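Side-chain contact in apical membrane antigen 1 (Toxoplasma gondii, PDB 3ZLE), which may play a role in host cell invasion by the parasite, as other members of the AMA1 family do: residues Ala16-Met19 and Lys20-Asn23. Sequence-based numbering, arbitrary orientation.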
ATOM      1  N   ALA A  16      -6.989 -10.457 -18.131  1.00 29.06           N
ATOM      2  CA  ALA A  16      -6.578  -9.079 -18.355  1.00 28.15           C
ATOM      3  C   ALA A  16      -6.977  -8.257 -17.156  1.00 23.39           C
ATOM      4  O   ALA A  16      -6.174  -7.489 -16.617  1.00 30.26           O
ATOM      5  CB  ALA A  16      -7.206  -8.542 -19.666  1.00 26.88           C
ATOM      6  N   ASP A  17      -8.103  -8.610 -16.570  1.00 27.59           N
ATOM      7  CA  ASP A  17      -8.547  -7.926 -15.335  1.00 23.93           C
ATOM      8  C   ASP A  17      -7.682  -8.254 -14.186  1.00 21.64           C
ATOM      9  O   ASP A  17      -7.497  -7.465 -13.277  1.00 23.08           O
ATOM     10  CB  ASP A  17     -10.003  -8.308 -15.002  1.00 28.77           C
ATOM     11  CG  ASP A  17     -10.990  -7.647 -15.903  1.00 26.78           C
ATOM     12  OD1 ASP A  17     -10.556  -6.864 -16.795  1.00 32.40           O
ATOM     13  OD2 ASP A  17     -12.196  -7.982 -15.812  1.00 38.58           O
ATOM     14  N   PHE A  18      -7.104  -9.457 -14.199  1.00 28.37           N
ATOM     15  CA  PHE A  18      -6.232  -9.803 -13.125  1.00 19.23           C
ATOM     16  C   PHE A  18      -4.894  -9.090 -13.261  1.00 17.37           C
ATOM     17  O   PHE A  18      -4.390  -8.487 -12.312  1.00 19.66           O
ATOM     18  CB  PHE A  18      -6.063 -11.316 -13.071  1.00 22.36           C
ATOM     19  CG  PHE A  18      -5.378 -11.802 -11.829  1.00 21.46           C
ATOM     20  CD1 PHE A  18      -6.091 -11.987 -10.645  1.00 21.24           C
ATOM     21  CD2 PHE A  18      -4.017 -12.092 -11.844  1.00 20.92           C
ATOM     22  CE1 PHE A  18      -5.446 -12.485  -9.503  1.00 20.08           C
ATOM     23  CE2 PHE A  18      -3.384 -12.627 -10.738  1.00 17.92           C
ATOM     24  CZ  PHE A  18      -4.119 -12.860  -9.569  1.00 22.26           C
ATOM     25  N   MET A  19      -4.350  -9.078 -14.478  1.00 19.78           N
ATOM     26  CA  MET A  19      -3.050  -8.411 -14.712  1.00 21.26           C
ATOM     27  C   MET A  19      -3.161  -6.897 -14.476  1.00 20.66           C
ATOM     28  O   MET A  19      -2.269  -6.271 -13.908  1.00 25.76           O
ATOM     29  CB  MET A  19      -2.576  -8.702 -16.158  1.00 21.86           C
ATOM     30  CG  MET A  19      -1.070  -8.736 -16.355  1.00 24.07           C
ATOM     31  SD  MET A  19      -0.202  -9.932 -15.307  1.00 30.47           S
ATOM     32  CE  MET A  19       0.777  -8.793 -14.330  1.00 18.76           C
ATOM     33  N   LYS A  20      -4.257  -6.295 -14.949  1.00 25.03           N
ATOM     34  CA  LYS A  20      -4.448  -4.822 -14.810  1.00 25.06           C
ATOM     35  C   LYS A  20      -4.227  -4.384 -13.376  1.00 24.43           C
ATOM     36  O   LYS A  20      -3.813  -3.241 -13.117  1.00 27.25           O
ATOM     37  CB  LYS A  20      -5.873  -4.431 -15.180  1.00 27.81           C
ATOM     38  CG  LYS A  20      -6.174  -4.342 -16.646  1.00 29.61           C
ATOM     39  CD  LYS A  20      -7.629  -3.892 -16.835  1.00 47.22           C
ATOM     40  CE  LYS A  20      -8.260  -4.467 -18.105  1.00 55.54           C
ATOM     41  NZ  LYS A  20      -7.322  -4.548 -19.270  1.00 49.58           N
ATOM     42  N   ARG A  21      -4.593  -5.248 -12.443  1.00 22.29           N
ATOM     43  CA  ARG A  21      -4.579  -4.876 -11.032  1.00 21.92           C
ATOM     44  C   ARG A  21      -3.170  -4.462 -10.653  1.00 22.41           C
ATOM     45  O   ARG A  21      -2.963  -3.797  -9.625  1.00 26.03           O
ATOM     46  CB  ARG A  21      -4.950  -6.067 -10.159  1.00 20.70           C
ATOM     47  CG  ARG A  21      -6.340  -6.602 -10.219  1.00 24.14           C
ATOM     48  CD  ARG A  21      -6.384  -7.849  -9.254  1.00 22.65           C
ATOM     49  NE  ARG A  21      -7.711  -8.445  -9.077  1.00 17.14           N
ATOM     50  CZ  ARG A  21      -8.573  -8.106  -8.089  1.00 18.73           C
ATOM     51  NH1 ARG A  21      -8.300  -7.093  -7.285  1.00 15.43           N
ATOM     52  NH2 ARG A  21      -9.737  -8.753  -7.952  1.00 14.72           N
ATOM     53  N   PHE A  22      -2.185  -5.014 -11.352  1.00 25.15           N
ATOM     54  CA  PHE A  22      -0.793  -4.848 -10.912  1.00 22.79           C
ATOM     55  C   PHE A  22      -0.111  -3.689 -11.625  1.00 27.15           C
ATOM     56  O   PHE A  22       1.093  -3.416 -11.427  1.00 27.77           O
ATOM     57  CB  PHE A  22      -0.023  -6.211 -11.021  1.00 21.01           C
ATOM     58  CG  PHE A  22      -0.659  -7.311 -10.213  1.00 18.50           C
ATOM     59  CD1 PHE A  22      -0.436  -7.389  -8.858  1.00 18.98           C
ATOM     60  CD2 PHE A  22      -1.659  -8.122 -10.770  1.00 17.54           C
ATOM     61  CE1 PHE A  22      -1.114  -8.292  -8.057  1.00 16.20           C
ATOM     62  CE2 PHE A  22      -2.299  -9.067 -10.007  1.00 19.59           C
ATOM     63  CZ  PHE A  22      -2.079  -9.116  -8.622  1.00 16.41           C
ATOM     64  N   ASN A  23      -0.889  -2.956 -12.422  1.00 29.51           N
ATOM     65  CA  ASN A  23      -0.383  -1.716 -13.016  1.00 24.47           C
ATOM     66  C   ASN A  23      -0.573  -0.558 -12.072  1.00 21.96           C
ATOM     67  O   ASN A  23      -1.508   0.231 -12.199  1.00 24.88           O
ATOM     68  CB  ASN A  23      -1.076  -1.424 -14.307  1.00 22.94           C
ATOM     69  CG  ASN A  23      -0.514  -0.220 -14.986  1.00 26.06           C
ATOM     70  OD1 ASN A  23       0.307   0.513 -14.419  1.00 32.18           O
ATOM     71  ND2 ASN A  23      -0.905  -0.022 -16.221  1.00 23.47           N
TER
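Phe18 and Phe22 meet where helix 13-20 of the AMA1 ectodomain runs out into the short loop before helix 24-27. CE2 of Phe22 sits over one face of the Phe18 ring, toward its rim, 3.8 Å from Phe18 CE2, and the ring planes are inclined at 58°. Phe18 reaches this place because its CG is anti to the backbone N (chi1 -169°), while Phe22 turns its CB toward the helix. Met19, bent along its chain, adds a looser apolar touch, its CE lying 4.3 Å from Phe22 CB. Val223 touches both rings; Phe22 also meets the ring of Phe228 and packs edge-to-face with Phe327.

The backbone bonds change as the helix ends. Lys20 N donates to Ala16 O at 2.8 Å, a regular i to i+4 bond. Phe22 N then bonds Met19 O, also at 2.8 Å, and Arg21 N makes a longer bond of 3.2 Å to Phe18 O. These i to i+3 bonds lead into the type I turn Lys20-Asn23, closed by Asn23 N to Lys20 O, whose last residue N-caps helix 24-27 through a weak OD1 bond to Gln26 N.

Among the charged side chains, Lys20 runs alongside Asp17, but its NZ stays 4.7 Å from Asp17 OD1, without a salt bridge. Arg21 extends past Phe18, its NE 4.2 Å from Phe18 CD1 and the guanidinium steeply inclined to the ring; NH1 is hydrogen-bonded to the carbonyls of Gln215 and Cys218.

Phe22, by ring packing, and Arg21, by two carbonyl bonds, thus join the turn to neighbouring chain segments, whereas the Asp17-Lys20 attraction is probably modest.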